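Local coordinates for protein RavO (Legionella pneumophila subsp. pneumophila, PDB 6DM4) that binds a tyrosine-phosphorylated peptide of human Shc1 through its SH2 domain and probably recognises phosphotyrosine proteins of the host, at residues A60-Y73 with H108-L120. Sequence-based numbering, arbitrary orientation.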
loop_
_atom_site.group_PDB
_atom_site.type_symbol
_atom_site.label_atom_id
_atom_site.label_comp_id
_atom_site.label_asym_id
_atom_site.label_seq_id
_atom_site.Cartn_x
_atom_site.Cartn_y
_atom_site.Cartn_z
ATOM N N ALA A 60 -3.448 12.614 6.368
ATOM C CA ALA A 60 -4.497 12.241 7.302
ATOM C C ALA A 60 -5.579 13.313 7.295
ATOM O O ALA A 60 -5.303 14.486 7.049
ATOM C CB ALA A 60 -3.939 12.076 8.714
ATOM N N SER A 61 -6.815 12.901 7.559
ATOM C CA SER A 61 -7.926 13.833 7.690
ATOM C C SER A 61 -8.785 13.412 8.870
ATOM O O SER A 61 -8.944 12.216 9.132
ATOM C CB SER A 61 -8.780 13.895 6.414
ATOM O OG SER A 61 -8.057 14.493 5.351
ATOM N N PHE A 62 -9.320 14.393 9.591
ATOM C CA PHE A 62 -10.265 14.121 10.661
ATOM C C PHE A 62 -11.211 15.306 10.773
ATOM O O PHE A 62 -11.004 16.353 10.157
ATOM C CB PHE A 62 -9.565 13.840 11.996
ATOM C CG PHE A 62 -8.621 14.924 12.431
ATOM C CD1 PHE A 62 -9.080 16.015 13.149
ATOM C CD2 PHE A 62 -7.270 14.845 12.130
ATOM C CE1 PHE A 62 -8.216 17.016 13.555
ATOM C CE2 PHE A 62 -6.402 15.844 12.533
ATOM C CZ PHE A 62 -6.876 16.928 13.244
ATOM N N GLN A 63 -12.262 15.128 11.565
ATOM C CA GLN A 63 -13.299 16.139 11.709
ATOM C C GLN A 63 -13.418 16.562 13.164
ATOM O O GLN A 63 -13.449 15.714 14.061
ATOM C CB GLN A 63 -14.647 15.618 11.201
ATOM C CG GLN A 63 -15.741 16.673 11.179
ATOM C CD GLN A 63 -17.007 16.181 10.507
ATOM O OE1 GLN A 63 -17.574 16.861 9.656
ATOM N NE2 GLN A 63 -17.461 14.995 10.896
ATOM N N ALA A 64 -13.475 17.869 13.386
ATOM C CA ALA A 64 -13.852 18.472 14.656
ATOM C C ALA A 64 -15.078 19.352 14.428
ATOM O O ALA A 64 -15.626 19.411 13.325
ATOM C CB ALA A 64 -12.693 19.275 15.253
ATOM N N SER A 65 -15.504 20.057 15.480
ATOM C CA SER A 65 -16.727 20.846 15.378
ATOM C C SER A 65 -16.577 22.039 14.441
ATOM O O SER A 65 -17.591 22.577 13.980
ATOM C CB SER A 65 -17.173 21.323 16.762
ATOM O OG SER A 65 -16.185 22.130 17.372
ATOM N N ASP A 66 -15.351 22.459 14.137
ATOM C CA ASP A 66 -15.130 23.563 13.213
ATOM C C ASP A 66 -14.828 23.097 11.795
ATOM O O ASP A 66 -14.534 23.929 10.932
ATOM C CB ASP A 66 -14.004 24.472 13.727
ATOM C CG ASP A 66 -12.623 23.880 13.519
ATOM O OD1 ASP A 66 -12.501 22.636 13.481
ATOM O OD2 ASP A 66 -11.658 24.664 13.400
ATOM N N GLY A 67 -14.899 21.795 11.531
ATOM C CA GLY A 67 -14.705 21.300 10.184
ATOM C C GLY A 67 -13.636 20.235 10.061
ATOM O O GLY A 67 -13.202 19.650 11.058
ATOM N N ILE A 68 -13.204 19.978 8.841
ATOM C CA ILE A 68 -12.227 18.935 8.567
ATOM C C ILE A 68 -10.835 19.534 8.650
ATOM O O ILE A 68 -10.597 20.662 8.196
ATOM C CB ILE A 68 -12.491 18.291 7.196
ATOM C CG1 ILE A 68 -13.793 17.496 7.250
ATOM C CG2 ILE A 68 -11.348 17.380 6.782
ATOM C CD1 ILE A 68 -14.602 17.614 6.011
ATOM N N HIS A 69 -9.930 18.791 9.276
ATOM C CA HIS A 69 -8.519 19.132 9.365
ATOM C C HIS A 69 -7.696 18.018 8.737
ATOM O O HIS A 69 -8.081 16.843 8.768
ATOM C CB HIS A 69 -8.088 19.350 10.821
ATOM C CG HIS A 69 -8.900 20.382 11.538
ATOM N ND1 HIS A 69 -8.474 21.681 11.703
ATOM C CD2 HIS A 69 -10.120 20.309 12.122
ATOM C CE1 HIS A 69 -9.393 22.366 12.362
ATOM N NE2 HIS A 69 -10.403 21.555 12.628
ATOM N N SER A 70 -6.558 18.389 8.162
ATOM C CA SER A 70 -5.685 17.419 7.528
ATOM C C SER A 70 -4.248 17.628 7.988
ATOM O O SER A 70 -3.868 18.707 8.446
ATOM C CB SER A 70 -5.782 17.501 5.995
ATOM O OG SER A 70 -7.024 16.992 5.534
ATOM N N ILE A 71 -3.464 16.557 7.899
ATOM C CA ILE A 71 -2.033 16.573 8.190
ATOM C C ILE A 71 -1.337 15.856 7.045
ATOM O O ILE A 71 -1.778 14.780 6.629
ATOM C CB ILE A 71 -1.704 15.877 9.525
ATOM C CG1 ILE A 71 -2.553 16.427 10.667
ATOM C CG2 ILE A 71 -0.214 16.010 9.850
ATOM C CD1 ILE A 71 -2.493 15.561 11.908
ATOM N N ARG A 72 -0.259 16.436 6.532
ATOM C CA ARG A 72 0.478 15.812 5.440
ATOM C C ARG A 72 1.724 15.118 5.974
ATOM O O ARG A 72 2.482 15.705 6.753
ATOM C CB ARG A 72 0.862 16.831 4.368
ATOM C CG ARG A 72 1.520 16.180 3.159
ATOM C CD ARG A 72 1.950 17.201 2.136
ATOM N NE ARG A 72 0.804 17.901 1.565
ATOM C CZ ARG A 72 0.900 19.027 0.867
ATOM N NH1 ARG A 72 2.092 19.573 0.661
ATOM N NH2 ARG A 72 -0.191 19.609 0.378
ATOM N N TYR A 73 1.929 13.871 5.549
ATOM C CA TYR A 73 3.097 13.084 5.918
ATOM C C TYR A 73 3.875 12.695 4.669
ATOM O O TYR A 73 3.321 12.624 3.568
ATOM C CB TYR A 73 2.702 11.818 6.692
ATOM C CG TYR A 73 2.006 12.120 7.995
ATOM C CD1 TYR A 73 2.729 12.487 9.125
ATOM C CD2 TYR A 73 0.627 12.050 8.093
ATOM C CE1 TYR A 73 2.092 12.768 10.315
ATOM C CE2 TYR A 73 -0.020 12.333 9.275
ATOM C CZ TYR A 73 0.710 12.694 10.378
ATOM O OH TYR A 73 0.053 12.976 11.553
ATOM N N HIS A 108 0.129 10.409 16.415
ATOM C CA HIS A 108 0.364 11.762 15.914
ATOM C C HIS A 108 -0.940 12.429 15.498
ATOM O O HIS A 108 -1.128 13.633 15.712
ATOM C CB HIS A 108 1.342 11.721 14.737
ATOM C CG HIS A 108 1.889 13.060 14.349
ATOM N ND1 HIS A 108 1.268 13.883 13.435
ATOM C CD2 HIS A 108 3.012 13.710 14.736
ATOM C CE1 HIS A 108 1.977 14.987 13.283
ATOM N NE2 HIS A 108 3.042 14.907 14.062
ATOM N N ILE A 109 -1.855 11.659 14.905
ATOM C CA ILE A 109 -3.107 12.220 14.406
ATOM C C ILE A 109 -4.095 12.455 15.542
ATOM O O ILE A 109 -4.702 13.527 15.640
ATOM C CB ILE A 109 -3.704 11.301 13.323
ATOM C CG1 ILE A 109 -2.817 11.288 12.082
ATOM C CG2 ILE A 109 -5.108 11.764 12.941
ATOM C CD1 ILE A 109 -2.893 10.002 11.276
ATOM N N THR A 110 -4.296 11.453 16.403
ATOM C CA THR A 110 -5.328 11.582 17.428
ATOM C C THR A 110 -4.933 12.583 18.505
ATOM O O THR A 110 -5.793 13.306 19.019
ATOM C CB THR A 110 -5.645 10.225 18.056
ATOM O OG1 THR A 110 -4.468 9.683 18.655
ATOM C CG2 THR A 110 -6.172 9.253 17.002
ATOM N N GLN A 111 -3.646 12.651 18.854
ATOM C CA GLN A 111 -3.207 13.681 19.787
ATOM C C GLN A 111 -3.360 15.066 19.175
ATOM O O GLN A 111 -3.742 16.016 19.866
ATOM C CB GLN A 111 -1.757 13.432 20.212
ATOM C CG GLN A 111 -1.561 12.206 21.097
ATOM C CD GLN A 111 -0.138 12.087 21.637
ATOM O OE1 GLN A 111 0.541 13.089 21.873
ATOM N NE2 GLN A 111 0.314 10.853 21.839
ATOM N N ASN A 112 -3.078 15.199 17.873
ATOM C CA ASN A 112 -3.278 16.482 17.204
ATOM C C ASN A 112 -4.755 16.851 17.158
ATOM O O ASN A 112 -5.117 18.019 17.348
ATOM C CB ASN A 112 -2.692 16.438 15.793
ATOM C CG ASN A 112 -1.324 17.082 15.715
ATOM O OD1 ASN A 112 -1.125 18.188 16.204
ATOM N ND2 ASN A 112 -0.367 16.379 15.121
ATOM N N LYS A 113 -5.621 15.868 16.901
ATOM C CA LYS A 113 -7.055 16.117 16.971
ATOM C C LYS A 113 -7.462 16.552 18.374
ATOM O O LYS A 113 -8.351 17.399 18.542
ATOM C CB LYS A 113 -7.822 14.864 16.549
ATOM C CG LYS A 113 -9.336 14.987 16.629
ATOM C CD LYS A 113 -10.011 13.760 16.019
ATOM C CE LYS A 113 -11.507 13.783 16.246
ATOM N NZ LYS A 113 -12.060 15.116 15.893
ATOM N N GLU A 114 -6.822 15.979 19.395
ATOM C CA GLU A 114 -7.135 16.349 20.771
ATOM C C GLU A 114 -6.804 17.811 21.038
ATOM O O GLU A 114 -7.586 18.523 21.679
ATOM C CB GLU A 114 -6.381 15.436 21.738
ATOM C CG GLU A 114 -6.642 15.720 23.205
ATOM C CD GLU A 114 -6.441 14.494 24.075
ATOM O OE1 GLU A 114 -6.056 13.436 23.530
ATOM O OE2 GLU A 114 -6.666 14.589 25.300
ATOM N N LEU A 115 -5.648 18.277 20.551
ATOM C CA LEU A 115 -5.283 19.682 20.723
ATOM C C LEU A 115 -6.304 20.599 20.065
ATOM O O LEU A 115 -6.691 21.625 20.637
ATOM C CB LEU A 115 -3.895 19.945 20.139
ATOM C CG LEU A 115 -2.665 19.496 20.928
ATOM C CD1 LEU A 115 -1.407 19.885 20.175
ATOM C CD2 LEU A 115 -2.660 20.097 22.324
ATOM N N ILE A 116 -6.746 20.243 18.857
ATOM C CA ILE A 116 -7.737 21.049 18.146
ATOM C C ILE A 116 -9.036 21.120 18.937
ATOM O O ILE A 116 -9.595 22.203 19.154
ATOM C CB ILE A 116 -7.978 20.480 16.735
ATOM C CG1 ILE A 116 -6.699 20.541 15.896
ATOM C CG2 ILE A 116 -9.139 21.217 16.047
ATOM C CD1 ILE A 116 -6.317 21.933 15.467
ATOM N N GLU A 117 -9.533 19.964 19.386
ATOM C CA GLU A 117 -10.824 19.907 20.068
ATOM C C GLU A 117 -10.798 20.665 21.389
ATOM O O GLU A 117 -11.796 21.280 21.781
ATOM C CB GLU A 117 -11.224 18.452 20.311
ATOM C CG GLU A 117 -11.609 17.683 19.065
ATOM C CD GLU A 117 -12.103 16.289 19.387
ATOM O OE1 GLU A 117 -11.737 15.764 20.460
ATOM O OE2 GLU A 117 -12.859 15.721 18.571
ATOM N N LYS A 118 -9.672 20.613 22.103
ATOM C CA LYS A 118 -9.604 21.309 23.385
ATOM C C LYS A 118 -9.529 22.820 23.202
ATOM O O LYS A 118 -9.986 23.572 24.070
ATOM C CB LYS A 118 -8.411 20.806 24.199
ATOM C CG LYS A 118 -8.750 19.632 25.109
ATOM C CD LYS A 118 -7.566 18.693 25.286
ATOM C CE LYS A 118 -7.954 17.457 26.088
ATOM N NZ LYS A 118 -9.028 16.662 25.427
ATOM N N ALA A 119 -8.968 23.282 22.082
ATOM C CA ALA A 119 -8.902 24.715 21.822
ATOM C C ALA A 119 -10.255 25.283 21.412
ATOM O O ALA A 119 -10.513 26.472 21.623
ATOM C CB ALA A 119 -7.860 25.008 20.740
ATOM N N LEU A 120 -11.121 24.460 20.829
ATOM C CA LEU A 120 -12.449 24.901 20.423
ATOM C C LEU A 120 -13.358 25.071 21.636
ATOM O O LEU A 120 -14.328 25.832 21.604
ATOM C CB LEU A 120 -13.059 23.906 19.434
ATOM C CG LEU A 120 -12.390 23.881 18.059
ATOM C CD1 LEU A 120 -12.850 22.683 17.243
ATOM C CD2 LEU A 120 -12.665 25.181 17.318
#
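Phe62 and Lys113 form the middle of the contact between a beta hairpin and the last helix of this SH2 domain. The hairpin, strands 60-64 and 67-73 joined by a type I turn from Ala64 to Gly67, belongs to the second and third of the five strands of the antiparallel sheet, and helix 108-119 runs nearly along strand 60-64, their axes 23° apart.

CH-pi contacts supply the first evidence. Lys113 CB stands 3.9 Å from the centroid of the Phe62 ring, 17° off its normal, while the carbonyl oxygen of His69 lies over the opposite face. Ile116 makes a second CH-pi contact: its CG2 branch rests on one face of the His69 imidazole, 4.0 Å from the ring centroid. That ring is fixed by Asp66, whose OD1 accepts the His69 NE2 hydrogen in the ring plane with its syn lone pair.

Ile109 carries much of the apolar packing. Its CD1 presses on Ala60 CB at 3.5 Å, tighter than usual, and Ile109 CG2 meets Phe62 CD2 at 3.9 Å. At the turn, poorly ordered Leu120 packs on Ala64, Ser65 and Asp66. Separately, the Ile71 CD1 methyl lies against the Asn112 amide; both residues also touch an apolar side chain of the bound peptide, so this corner borders the binding surface.

Two polar links join the elements. Tyr73 OH and His108 ND1 are hydrogen-bonded, but the modelled length is very short and His108 has a second conformer, so its details are doubtful. Lys113 NZ also bridges to Glu117 OE2 in one of two Glu117 conformers, a pairing doubtful to that extent. Lys113, extended from chi1 (178°) through chi3 and bent at chi4, donates from NZ to Gln63 O, again at a doubtfully short separation, and its CE lies 3.5 Å from Gln63 O.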